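Local atomic coordinates of N-acetylmuramoyl-L-alanine amidase amiD (Escherichia coli, PDB entry 3D2Y), a protein that hydrolyses, with a catalytic zinc ion, the amide link between N-acetylmuramoyl residues and L-amino acids in cell-wall glycopeptides. Residues 89-94 against 144-149; 30-35 against 99-104; 176-181 against 232-237; 204-209 against 250-255. All blocks are in the same frame, centred on the assembly; numbering follows the deposited sequence.

Contact 1 (89-94 against 144-149); sequences AWRGAT and KPENVV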
# COMPACT_ATOMS: atom_id res chain seq x y z
N ALA A 89 -0.30 -1.21 -10.91
CA ALA A 89 -1.65 -0.74 -11.22
C ALA A 89 -2.49 -0.61 -9.93
O ALA A 89 -2.49 -1.51 -9.09
CB ALA A 89 -2.34 -1.69 -12.24
N TRP A 90 -3.14 0.54 -9.75
CA TRP A 90 -4.05 0.76 -8.62
C TRP A 90 -5.16 1.75 -9.00
O TRP A 90 -4.88 2.92 -9.36
CB TRP A 90 -3.28 1.26 -7.38
CG TRP A 90 -4.14 1.26 -6.17
CD1 TRP A 90 -4.54 2.36 -5.44
CD2 TRP A 90 -4.75 0.12 -5.56
NE1 TRP A 90 -5.36 1.96 -4.40
CE2 TRP A 90 -5.52 0.60 -4.45
CE3 TRP A 90 -4.74 -1.27 -5.83
CZ2 TRP A 90 -6.26 -0.26 -3.63
CZ3 TRP A 90 -5.50 -2.13 -5.01
CH2 TRP A 90 -6.25 -1.61 -3.93
N ARG A 91 -6.40 1.27 -8.92
CA ARG A 91 -7.59 2.11 -9.05
C ARG A 91 -7.62 2.93 -10.34
O ARG A 91 -7.99 4.11 -10.34
CB ARG A 91 -7.72 3.01 -7.80
CG ARG A 91 -8.24 2.23 -6.63
CD ARG A 91 -8.38 3.02 -5.36
NE ARG A 91 -9.55 3.89 -5.23
CZ ARG A 91 -10.75 3.53 -4.77
NH1 ARG A 91 -11.03 2.27 -4.43
NH2 ARG A 91 -11.72 4.44 -4.68
N GLY A 92 -7.21 2.31 -11.44
CA GLY A 92 -7.23 3.03 -12.72
C GLY A 92 -5.85 3.54 -13.15
O GLY A 92 -5.63 3.77 -14.34
N ALA A 93 -4.91 3.71 -12.21
CA ALA A 93 -3.57 4.30 -12.52
C ALA A 93 -2.58 3.20 -12.83
O ALA A 93 -2.80 2.09 -12.44
CB ALA A 93 -3.05 5.14 -11.32
N THR A 94 -1.52 3.50 -13.57
CA THR A 94 -0.37 2.62 -13.70
C THR A 94 0.89 3.46 -13.39
O THR A 94 0.76 4.64 -13.07
CB THR A 94 -0.28 1.98 -15.13
OG1 THR A 94 -0.18 3.00 -16.14
CG2 THR A 94 -1.51 1.14 -15.41
N LYS A 144 -6.21 9.54 0.51
CA LYS A 144 -7.48 8.91 0.93
C LYS A 144 -7.13 7.56 1.51
O LYS A 144 -6.12 6.99 1.08
CB LYS A 144 -8.41 8.70 -0.27
CG LYS A 144 -8.99 10.01 -0.77
CD LYS A 144 -10.01 9.81 -1.86
CE LYS A 144 -9.33 9.58 -3.21
NZ LYS A 144 -10.17 10.13 -4.34
N PRO A 145 -7.93 7.06 2.50
CA PRO A 145 -7.56 5.82 3.18
C PRO A 145 -7.29 4.64 2.21
O PRO A 145 -6.34 3.88 2.42
CB PRO A 145 -8.75 5.56 4.10
CG PRO A 145 -9.37 6.91 4.36
CD PRO A 145 -9.18 7.64 3.04
N GLU A 146 -8.13 4.46 1.20
CA GLU A 146 -7.98 3.32 0.25
C GLU A 146 -6.68 3.38 -0.58
O GLU A 146 -6.30 2.40 -1.21
CB GLU A 146 -9.21 3.16 -0.65
CG GLU A 146 -9.35 4.25 -1.67
CD GLU A 146 -10.12 5.48 -1.19
OE1 GLU A 146 -10.32 5.70 0.02
OE2 GLU A 146 -10.51 6.27 -2.06
N ASN A 147 -5.99 4.51 -0.54
CA ASN A 147 -4.75 4.66 -1.28
C ASN A 147 -3.49 4.50 -0.40
O ASN A 147 -2.38 4.84 -0.80
CB ASN A 147 -4.80 5.98 -2.07
CG ASN A 147 -5.84 5.92 -3.18
OD1 ASN A 147 -6.02 4.89 -3.80
ND2 ASN A 147 -6.52 7.03 -3.43
N VAL A 148 -3.68 3.94 0.80
CA VAL A 148 -2.54 3.41 1.56
C VAL A 148 -2.50 1.89 1.29
O VAL A 148 -3.39 1.15 1.70
CB VAL A 148 -2.72 3.69 3.10
CG1 VAL A 148 -1.45 3.28 3.83
CG2 VAL A 148 -3.07 5.16 3.33
N VAL A 149 -1.49 1.42 0.56
CA VAL A 149 -1.58 0.08 -0.03
C VAL A 149 -0.31 -0.68 0.20
O VAL A 149 0.76 -0.10 0.53
CB VAL A 149 -1.83 0.13 -1.58
CG1 VAL A 149 -3.24 0.71 -1.90
CG2 VAL A 149 -0.67 0.95 -2.30

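Contact 2 (30-35 against 99-104); sequences KVLVIH and TSIGIE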
# COMPACT_ATOMS: atom_id res chain seq x y z
N LYS A 30 -0.67 10.79 -4.55
CA LYS A 30 -1.99 10.30 -4.18
C LYS A 30 -1.93 8.97 -3.42
O LYS A 30 -2.92 8.57 -2.83
CB LYS A 30 -2.84 10.06 -5.43
CG LYS A 30 -3.05 11.33 -6.31
CD LYS A 30 -2.88 11.02 -7.79
CE LYS A 30 -2.72 12.19 -8.69
NZ LYS A 30 -4.06 12.36 -9.36
N VAL A 31 -0.77 8.30 -3.45
CA VAL A 31 -0.66 6.92 -3.00
C VAL A 31 0.53 6.74 -2.05
O VAL A 31 1.60 7.33 -2.27
CB VAL A 31 -0.65 5.92 -4.23
CG1 VAL A 31 -0.40 4.48 -3.79
CG2 VAL A 31 -1.98 6.01 -5.06
N LEU A 32 0.28 6.00 -0.98
CA LEU A 32 1.36 5.59 -0.05
C LEU A 32 1.50 4.10 -0.07
O LEU A 32 0.56 3.37 0.32
CB LEU A 32 1.03 6.04 1.37
CG LEU A 32 2.06 5.79 2.46
CD1 LEU A 32 3.41 6.40 2.03
CD2 LEU A 32 1.62 6.29 3.87
N VAL A 33 2.66 3.63 -0.54
CA VAL A 33 2.93 2.20 -0.69
C VAL A 33 3.87 1.62 0.43
O VAL A 33 4.97 2.11 0.64
CB VAL A 33 3.58 1.86 -2.07
CG1 VAL A 33 3.78 0.36 -2.20
CG2 VAL A 33 2.70 2.36 -3.24
N ILE A 34 3.42 0.56 1.09
CA ILE A 34 4.22 -0.09 2.15
C ILE A 34 4.96 -1.32 1.61
O ILE A 34 4.36 -2.17 0.94
CB ILE A 34 3.34 -0.49 3.38
CG1 ILE A 34 2.49 0.71 3.82
CG2 ILE A 34 4.20 -0.90 4.53
CD1 ILE A 34 3.33 1.95 4.26
N HIS A 35 6.25 -1.41 1.93
CA HIS A 35 7.12 -2.52 1.50
C HIS A 35 7.80 -3.14 2.69
O HIS A 35 7.94 -2.46 3.73
CB HIS A 35 8.28 -2.00 0.60
CG HIS A 35 7.83 -1.30 -0.66
ND1 HIS A 35 7.73 -1.95 -1.87
CD2 HIS A 35 7.51 -0.00 -0.89
CE1 HIS A 35 7.33 -1.09 -2.78
NE2 HIS A 35 7.17 0.10 -2.21
N THR A 99 3.14 8.65 -8.89
CA THR A 99 2.19 9.27 -7.98
C THR A 99 2.24 8.75 -6.54
O THR A 99 1.32 9.02 -5.77
CB THR A 99 0.72 9.15 -8.53
OG1 THR A 99 0.35 7.76 -8.64
CG2 THR A 99 0.61 9.84 -9.94
N SER A 100 3.29 8.04 -6.15
CA SER A 100 3.30 7.48 -4.81
C SER A 100 4.52 7.85 -4.04
O SER A 100 5.55 8.27 -4.61
CB SER A 100 3.17 5.97 -4.86
OG SER A 100 4.37 5.34 -5.34
N ILE A 101 4.38 7.73 -2.73
CA ILE A 101 5.52 7.69 -1.81
C ILE A 101 5.72 6.25 -1.37
O ILE A 101 4.76 5.55 -1.15
CB ILE A 101 5.27 8.64 -0.64
CG1 ILE A 101 5.49 10.06 -1.15
CG2 ILE A 101 6.22 8.35 0.52
CD1 ILE A 101 5.16 11.13 -0.21
N GLY A 102 6.98 5.80 -1.28
CA GLY A 102 7.27 4.40 -0.96
C GLY A 102 7.99 4.39 0.37
O GLY A 102 8.94 5.15 0.57
N ILE A 103 7.47 3.60 1.29
CA ILE A 103 8.12 3.35 2.59
C ILE A 103 8.57 1.91 2.66
O ILE A 103 7.73 0.98 2.57
CB ILE A 103 7.21 3.70 3.78
CG1 ILE A 103 6.92 5.21 3.75
CG2 ILE A 103 7.91 3.33 5.12
CD1 ILE A 103 5.85 5.60 4.71
N GLU A 104 9.86 1.72 2.89
CA GLU A 104 10.44 0.39 3.08
C GLU A 104 10.70 0.14 4.58
O GLU A 104 11.29 0.98 5.28
CB GLU A 104 11.75 0.26 2.30
CG GLU A 104 11.56 0.12 0.78
CD GLU A 104 11.72 -1.30 0.34
OE1 GLU A 104 12.57 -1.99 0.91
OE2 GLU A 104 11.06 -1.73 -0.60

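Contact 3 (176-181 against 232-237); sequences IGAWPD and MHFRPT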
# COMPACT_ATOMS: atom_id res chain seq x y z
N ILE A 176 -4.91 5.39 9.64
CA ILE A 176 -4.04 5.06 8.51
C ILE A 176 -4.53 3.86 7.70
O ILE A 176 -4.33 2.70 8.08
CB ILE A 176 -2.59 4.80 8.94
CG1 ILE A 176 -2.07 5.97 9.81
CG2 ILE A 176 -1.68 4.50 7.69
CD1 ILE A 176 -0.77 5.65 10.56
N GLY A 177 -5.08 4.15 6.53
CA GLY A 177 -5.56 3.12 5.61
C GLY A 177 -7.01 2.69 5.80
O GLY A 177 -7.68 3.04 6.80
N ALA A 178 -7.47 1.91 4.83
CA ALA A 178 -8.88 1.47 4.69
C ALA A 178 -9.17 0.23 5.53
O ALA A 178 -8.35 -0.69 5.66
CB ALA A 178 -9.16 1.14 3.20
N TRP A 179 -10.35 0.20 6.14
CA TRP A 179 -10.81 -1.05 6.79
C TRP A 179 -12.32 -1.03 6.76
O TRP A 179 -12.90 0.04 6.97
CB TRP A 179 -10.28 -1.15 8.22
CG TRP A 179 -10.31 -2.54 8.77
CD1 TRP A 179 -11.26 -3.07 9.62
CD2 TRP A 179 -9.38 -3.60 8.48
NE1 TRP A 179 -10.95 -4.40 9.89
CE2 TRP A 179 -9.83 -4.75 9.19
CE3 TRP A 179 -8.23 -3.70 7.68
CZ2 TRP A 179 -9.13 -5.98 9.15
CZ3 TRP A 179 -7.56 -4.93 7.62
CH2 TRP A 179 -8.02 -6.05 8.35
N PRO A 180 -12.96 -2.19 6.48
CA PRO A 180 -14.41 -2.30 6.40
C PRO A 180 -15.09 -2.20 7.78
O PRO A 180 -14.50 -2.60 8.80
CB PRO A 180 -14.61 -3.69 5.78
CG PRO A 180 -13.45 -4.46 6.21
CD PRO A 180 -12.31 -3.50 6.24
N ASP A 181 -16.31 -1.65 7.80
CA ASP A 181 -17.09 -1.65 9.04
C ASP A 181 -17.60 -3.06 9.28
O ASP A 181 -18.26 -3.65 8.41
CB ASP A 181 -18.23 -0.63 8.96
CG ASP A 181 -17.74 0.82 8.88
OD1 ASP A 181 -16.55 1.09 9.21
OD2 ASP A 181 -18.54 1.69 8.48
N MET A 232 -4.23 -11.16 2.02
CA MET A 232 -3.05 -10.77 2.82
C MET A 232 -3.22 -9.42 3.49
O MET A 232 -2.77 -9.24 4.61
CB MET A 232 -1.74 -10.80 2.02
CG MET A 232 -1.26 -12.19 1.66
SD MET A 232 0.41 -12.16 0.99
CE MET A 232 0.16 -11.50 -0.64
N HIS A 233 -3.93 -8.50 2.82
CA HIS A 233 -4.20 -7.16 3.35
C HIS A 233 -5.45 -7.16 4.28
O HIS A 233 -5.42 -6.61 5.40
CB HIS A 233 -4.34 -6.19 2.16
CG HIS A 233 -4.40 -4.73 2.51
ND1 HIS A 233 -3.97 -3.74 1.65
CD2 HIS A 233 -4.90 -4.10 3.60
CE1 HIS A 233 -4.19 -2.55 2.21
NE2 HIS A 233 -4.77 -2.75 3.38
N PHE A 234 -6.54 -7.79 3.84
CA PHE A 234 -7.85 -7.56 4.41
C PHE A 234 -8.49 -8.78 5.06
O PHE A 234 -9.50 -8.64 5.75
CB PHE A 234 -8.82 -6.96 3.38
CG PHE A 234 -8.45 -5.59 2.90
CD1 PHE A 234 -8.72 -4.48 3.71
CD2 PHE A 234 -7.88 -5.40 1.64
CE1 PHE A 234 -8.41 -3.21 3.30
CE2 PHE A 234 -7.54 -4.09 1.22
CZ PHE A 234 -7.84 -3.00 2.05
N ARG A 235 -7.89 -9.97 4.89
CA ARG A 235 -8.42 -11.20 5.52
C ARG A 235 -7.25 -12.18 5.74
O ARG A 235 -7.19 -13.25 5.13
CB ARG A 235 -9.54 -11.84 4.68
CG ARG A 235 -10.58 -12.65 5.50
CD ARG A 235 -10.09 -14.05 5.92
NE ARG A 235 -9.74 -14.85 4.75
CZ ARG A 235 -10.58 -15.64 4.09
NH1 ARG A 235 -10.16 -16.32 3.03
NH2 ARG A 235 -11.84 -15.77 4.48
N PRO A 236 -6.28 -11.76 6.55
CA PRO A 236 -5.03 -12.48 6.67
C PRO A 236 -5.06 -13.81 7.39
O PRO A 236 -4.08 -14.53 7.38
CB PRO A 236 -4.13 -11.50 7.40
CG PRO A 236 -5.03 -10.60 8.12
CD PRO A 236 -6.28 -10.51 7.33
N THR A 237 -6.19 -14.15 8.01
CA THR A 237 -6.34 -15.49 8.59
C THR A 237 -6.30 -16.63 7.55
O THR A 237 -5.88 -17.75 7.88
CB THR A 237 -7.64 -15.61 9.43
OG1 THR A 237 -8.80 -15.36 8.61
CG2 THR A 237 -7.57 -14.62 10.60
O HOH W 1 -5.83 -0.78 5.42

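Contact 4 (204-209 against 250-255); sequences LELLAR and IAEALL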
# COMPACT_ATOMS: atom_id res chain seq x y z
N LEU A 204 -13.59 -11.39 -8.48
CA LEU A 204 -12.59 -10.62 -9.23
C LEU A 204 -13.09 -9.28 -9.79
O LEU A 204 -12.35 -8.29 -9.84
CB LEU A 204 -11.98 -11.46 -10.32
CG LEU A 204 -11.16 -12.65 -9.82
CD1 LEU A 204 -11.06 -13.60 -10.98
CD2 LEU A 204 -9.80 -12.21 -9.38
N GLU A 205 -14.35 -9.24 -10.20
CA GLU A 205 -14.93 -7.98 -10.60
C GLU A 205 -14.83 -6.95 -9.47
O GLU A 205 -14.38 -5.83 -9.70
CB GLU A 205 -16.37 -8.13 -11.09
CG GLU A 205 -17.03 -6.78 -11.36
CD GLU A 205 -18.51 -6.87 -11.69
OE1 GLU A 205 -18.97 -7.92 -12.20
OE2 GLU A 205 -19.22 -5.88 -11.45
N LEU A 206 -15.26 -7.34 -8.27
CA LEU A 206 -15.24 -6.47 -7.11
C LEU A 206 -13.79 -6.01 -6.81
O LEU A 206 -13.55 -4.84 -6.53
CB LEU A 206 -15.79 -7.21 -5.87
CG LEU A 206 -17.28 -7.61 -5.94
CD1 LEU A 206 -17.64 -8.34 -4.66
CD2 LEU A 206 -18.26 -6.43 -6.14
N LEU A 207 -12.84 -6.93 -6.86
CA LEU A 207 -11.45 -6.58 -6.60
C LEU A 207 -10.90 -5.62 -7.63
O LEU A 207 -10.22 -4.63 -7.28
CB LEU A 207 -10.57 -7.84 -6.47
CG LEU A 207 -11.04 -8.79 -5.38
CD1 LEU A 207 -9.99 -9.91 -5.22
CD2 LEU A 207 -11.31 -8.07 -4.05
N ALA A 208 -11.27 -5.86 -8.90
CA ALA A 208 -10.91 -4.97 -9.99
C ALA A 208 -11.38 -3.57 -9.67
O ALA A 208 -10.63 -2.61 -9.80
CB ALA A 208 -11.53 -5.44 -11.34
N ARG A 209 -12.65 -3.45 -9.28
CA ARG A 209 -13.23 -2.14 -9.06
C ARG A 209 -12.68 -1.45 -7.82
O ARG A 209 -12.60 -0.22 -7.81
CB ARG A 209 -14.76 -2.22 -8.97
CG ARG A 209 -15.49 -2.71 -10.25
CD ARG A 209 -15.48 -1.73 -11.44
NE ARG A 209 -14.17 -1.58 -12.06
CZ ARG A 209 -13.62 -2.40 -12.97
NH1 ARG A 209 -14.27 -3.46 -13.44
NH2 ARG A 209 -12.41 -2.16 -13.42
N ILE A 250 -16.09 -8.61 2.55
CA ILE A 250 -15.09 -7.58 2.87
C ILE A 250 -14.94 -6.62 1.70
O ILE A 250 -14.99 -5.39 1.88
CB ILE A 250 -13.76 -8.25 3.29
CG1 ILE A 250 -13.95 -8.88 4.70
CG2 ILE A 250 -12.60 -7.24 3.27
CD1 ILE A 250 -12.78 -9.80 5.12
N ALA A 251 -14.80 -7.20 0.49
CA ALA A 251 -14.70 -6.44 -0.75
C ALA A 251 -15.94 -5.57 -0.93
O ALA A 251 -15.81 -4.40 -1.27
CB ALA A 251 -14.55 -7.39 -1.95
N GLU A 252 -17.12 -6.15 -0.69
CA GLU A 252 -18.39 -5.43 -0.79
C GLU A 252 -18.51 -4.28 0.19
O GLU A 252 -18.99 -3.18 -0.19
CB GLU A 252 -19.59 -6.39 -0.65
CG GLU A 252 -19.78 -7.29 -1.90
CD GLU A 252 -20.92 -8.32 -1.76
OE1 GLU A 252 -20.94 -9.07 -0.75
OE2 GLU A 252 -21.80 -8.35 -2.65
N ALA A 253 -18.08 -4.52 1.43
CA ALA A 253 -18.05 -3.48 2.47
C ALA A 253 -17.00 -2.38 2.22
O ALA A 253 -17.28 -1.18 2.42
CB ALA A 253 -17.87 -4.08 3.84
N LEU A 254 -15.79 -2.76 1.79
CA LEU A 254 -14.83 -1.77 1.26
C LEU A 254 -15.34 -0.87 0.12
O LEU A 254 -15.19 0.36 0.17
CB LEU A 254 -13.53 -2.45 0.81
CG LEU A 254 -12.68 -2.97 1.97
CD1 LEU A 254 -11.70 -3.97 1.40
CD2 LEU A 254 -11.99 -1.82 2.75
N LEU A 255 -15.99 -1.48 -0.87
CA LEU A 255 -16.55 -0.73 -1.97
C LEU A 255 -17.68 0.24 -1.53
O LEU A 255 -17.75 1.39 -1.98
CB LEU A 255 -17.01 -1.66 -3.10
CG LEU A 255 -15.86 -2.21 -3.95
CD1 LEU A 255 -16.35 -3.45 -4.75
CD2 LEU A 255 -15.24 -1.12 -4.86

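Contact 1 (89-94 against 144-149)
The indole of Trp-90 is sandwiched: Val-149 CG1 lies on one face, 3.7 Å from the centroid of the five-membered ring in a CH-pi contact, and CG of Arg-91 covers the opposite face toward the rim. The edge near NE1 is met by Asn-147 OD1 in the ring plane and by Glu-146 O close to it. The indole N-H divides its reach between these acceptors, NE1 to Asn-147 OD1 at 3.1 Å and NE1 to Glu-146 O at 3.4 Å; angles at hydrogen of 128° and 136° make both bonds weak. With its CG anti to the backbone N (chi1 -170°), Trp-90 projects from the type I' turn Trp-90 to Ala-93 toward the 3-10 turn and following residue that lead into strand 148-150. The Arg-91 guanidinium has Glu-146 CG centred over one face. Glu-146 OE2 forms a salt bridge with Arg-91 NH2 (3.4 Å), standing over the guanidinium face, so no N-H points at it. The N-H groups serve other partners: NE pairs with Asp-261, and NH1 with the carbonyls of Tyr-210 and Gly-259. Attraction to Glu-146 is therefore probably electrostatic with little directional character, while the buried indole N-H is satisfied weakly, by two bent bonds.

Contact 2 (30-35 against 99-104)
His-35 and Glu-104 are paired at the C-terminal ends of two adjacent parallel strands, 31-35 and 100-104, in the central sheet of this zinc amidase of the amidase 2 family. The segment axes approach to 4.6 Å and their directions differ by 21°. Followed outward, the His-35 side chain meets Glu-104 first: CB is 3.0 Å from Glu-104 OE2, and CG is 3.3 Å from the same oxygen. Further round, CD2 faces Ile-103 O, which lies in the ring plane at the edge. The ring nitrogens find their polar partners outside the two strands, ND1 making a weak bond to Asp-161 and NE2 a hydrogen bond to His-84. His-35 is a zinc ligand with His-151 and Asp-161, and Glu-104 is the proton acceptor, so strand register sets a metal ligand beside the catalytic carboxylate. A bend at chi2 (-101°) turns the carboxylate back over His-35 CB, its plane 30° from the ring.

On the face bearing Leu-32, Ile-101 and Ile-103, the Leu-32 CD1 methyl reaches both isoleucines; CG anti to the backbone N directs it there, and helix 124-141 covers this side. Backbone bonds alternate between the strands, as between Val-33 N and Ile-101 O at 2.9 Å. At the start of the pair, Thr-99 O accepts from two donors, Lys-30 N at 2.9 Å and Val-31 N at 3.2 Å.

Contact 3 (176-181 against 232-237)
Trp-179 lays the outer rim of its indole against Phe-234, CE3 lying 4.1 Å from Phe-234 CD1. This is loop-to-helix packing: 176-181 links helices 168-173 and 182-189, and Phe-234 closes helix 220-234. The six-membered ring of Trp-179 and the Phe-234 ring have centroids 6.0 Å apart and planes at 36°, an oblique pairing. Two backbone carbonyls of the helix end also meet the indole, which has helix 168-173 as a further neighbour. His-233 O lies at its edge, near the plane, 3.5 Å from Trp-179 CZ3, whereas Phe-234 O stands obliquely by CH2. The indole reaches the helix end because its CG is anti to the backbone N (chi1 -161°). One of its faces is lined by CD of the following Pro-180, and that same carbon lies obliquely to the Phe-234 ring, 4.5 Å from CD1.

Ala-178 meets the phenyl at CE1, with its carbonyl O at the ring edge 3.5 Å from Phe-234 CE1 and its CB farther off. Within the helix, His-233 and Phe-234 present faces to each other: Phe-234 CE2 stands over the imidazole centre and His-233 CD2 over the phenyl centre. Trp-168 stacks on His-233, whose ND1 bonds to Asp-153, so the imidazole is held by packing and by polar contacts at both nitrogens. One water bridges toward the loop; its 2.5 Å separation from Ala-178 O is suspiciously short, so that bond is doubtful. The same water lies in the imidazole plane, 3.0 Å from His-233 NE2.

Contact 4 (204-209 against 250-255)
Leu-206 and Leu-255 provide the main apolar contact between helix 204-209 and helix 250-255. Their methyls meet with Leu-206 CD2 at 3.8 Å from Leu-255 CD1, the two side chains crossing at a slant. Both have CG anti to the carbonyl carbon; in Leu-255, chi1 (-77°) puts CG toward the facing helix, where its two branches part, CD1 to Leu-206 and CD2 to Arg-209. A second apolar group gathers round Ala-251, whose small side chain sits at the closest backbone pair: its CA is 6.4 Å from that of Leu-206. Ala-251 CB touches Leu-206 CB at 4.1 Å and Leu-207 CD2 at 3.9 Å. The CB of Leu-207 is directed away from the partner helix, yet its CD2 branch returns to the interface.

Side chains also pack against backbone and against the aliphatic part of a charged residue. Leu-255 CD1 lies 3.6 Å from Leu-206 O, and its other methyl, CD2, lies 3.9 Å from Arg-209 C. Glu-252 contributes its CG, 3.6 Å from Leu-206 CD1, before its extended chain carries the carboxylate onward. No hydrogen bond links the two segments, so van der Waals packing carries the contact.

The segment axes come within 9.7 Å and their N-to-C directions differ by 33°. Phe-230 of helix 220-234 touches Leu-207 from one helix and Ile-250 and Leu-254 from the other, bridging the pair. Helix 182-189 borders 250-255 through Val-185 and Tyr-188, placing the contact within a helical assembly away from the zinc site.

In the fold
From the N terminus, strand 31-36 is the first part used; contact 2 closes its loop when strand 100-105 arrives beside it. Segment 89-94 lies within that loop, but its partner 144-149 comes later, so contacts 1 and 2 cross. They meet in the sheet, where strand 148-150 adjoins 31-36, with Val-149 N 2.8 Å from Leu-32 O. Contacts 3 and 4 come after both of these along the chain and cross each other, joining the loop 176-181 and the helices 200-210, 220-234 and 245-258. Contact 3 touches both neighbours: Gly-177 and Ala-178 pack on 144-149, while Phe-234 and Pro-180 pack on 250-255. It thus connects the zinc-bearing sheet region with the C-terminal helices.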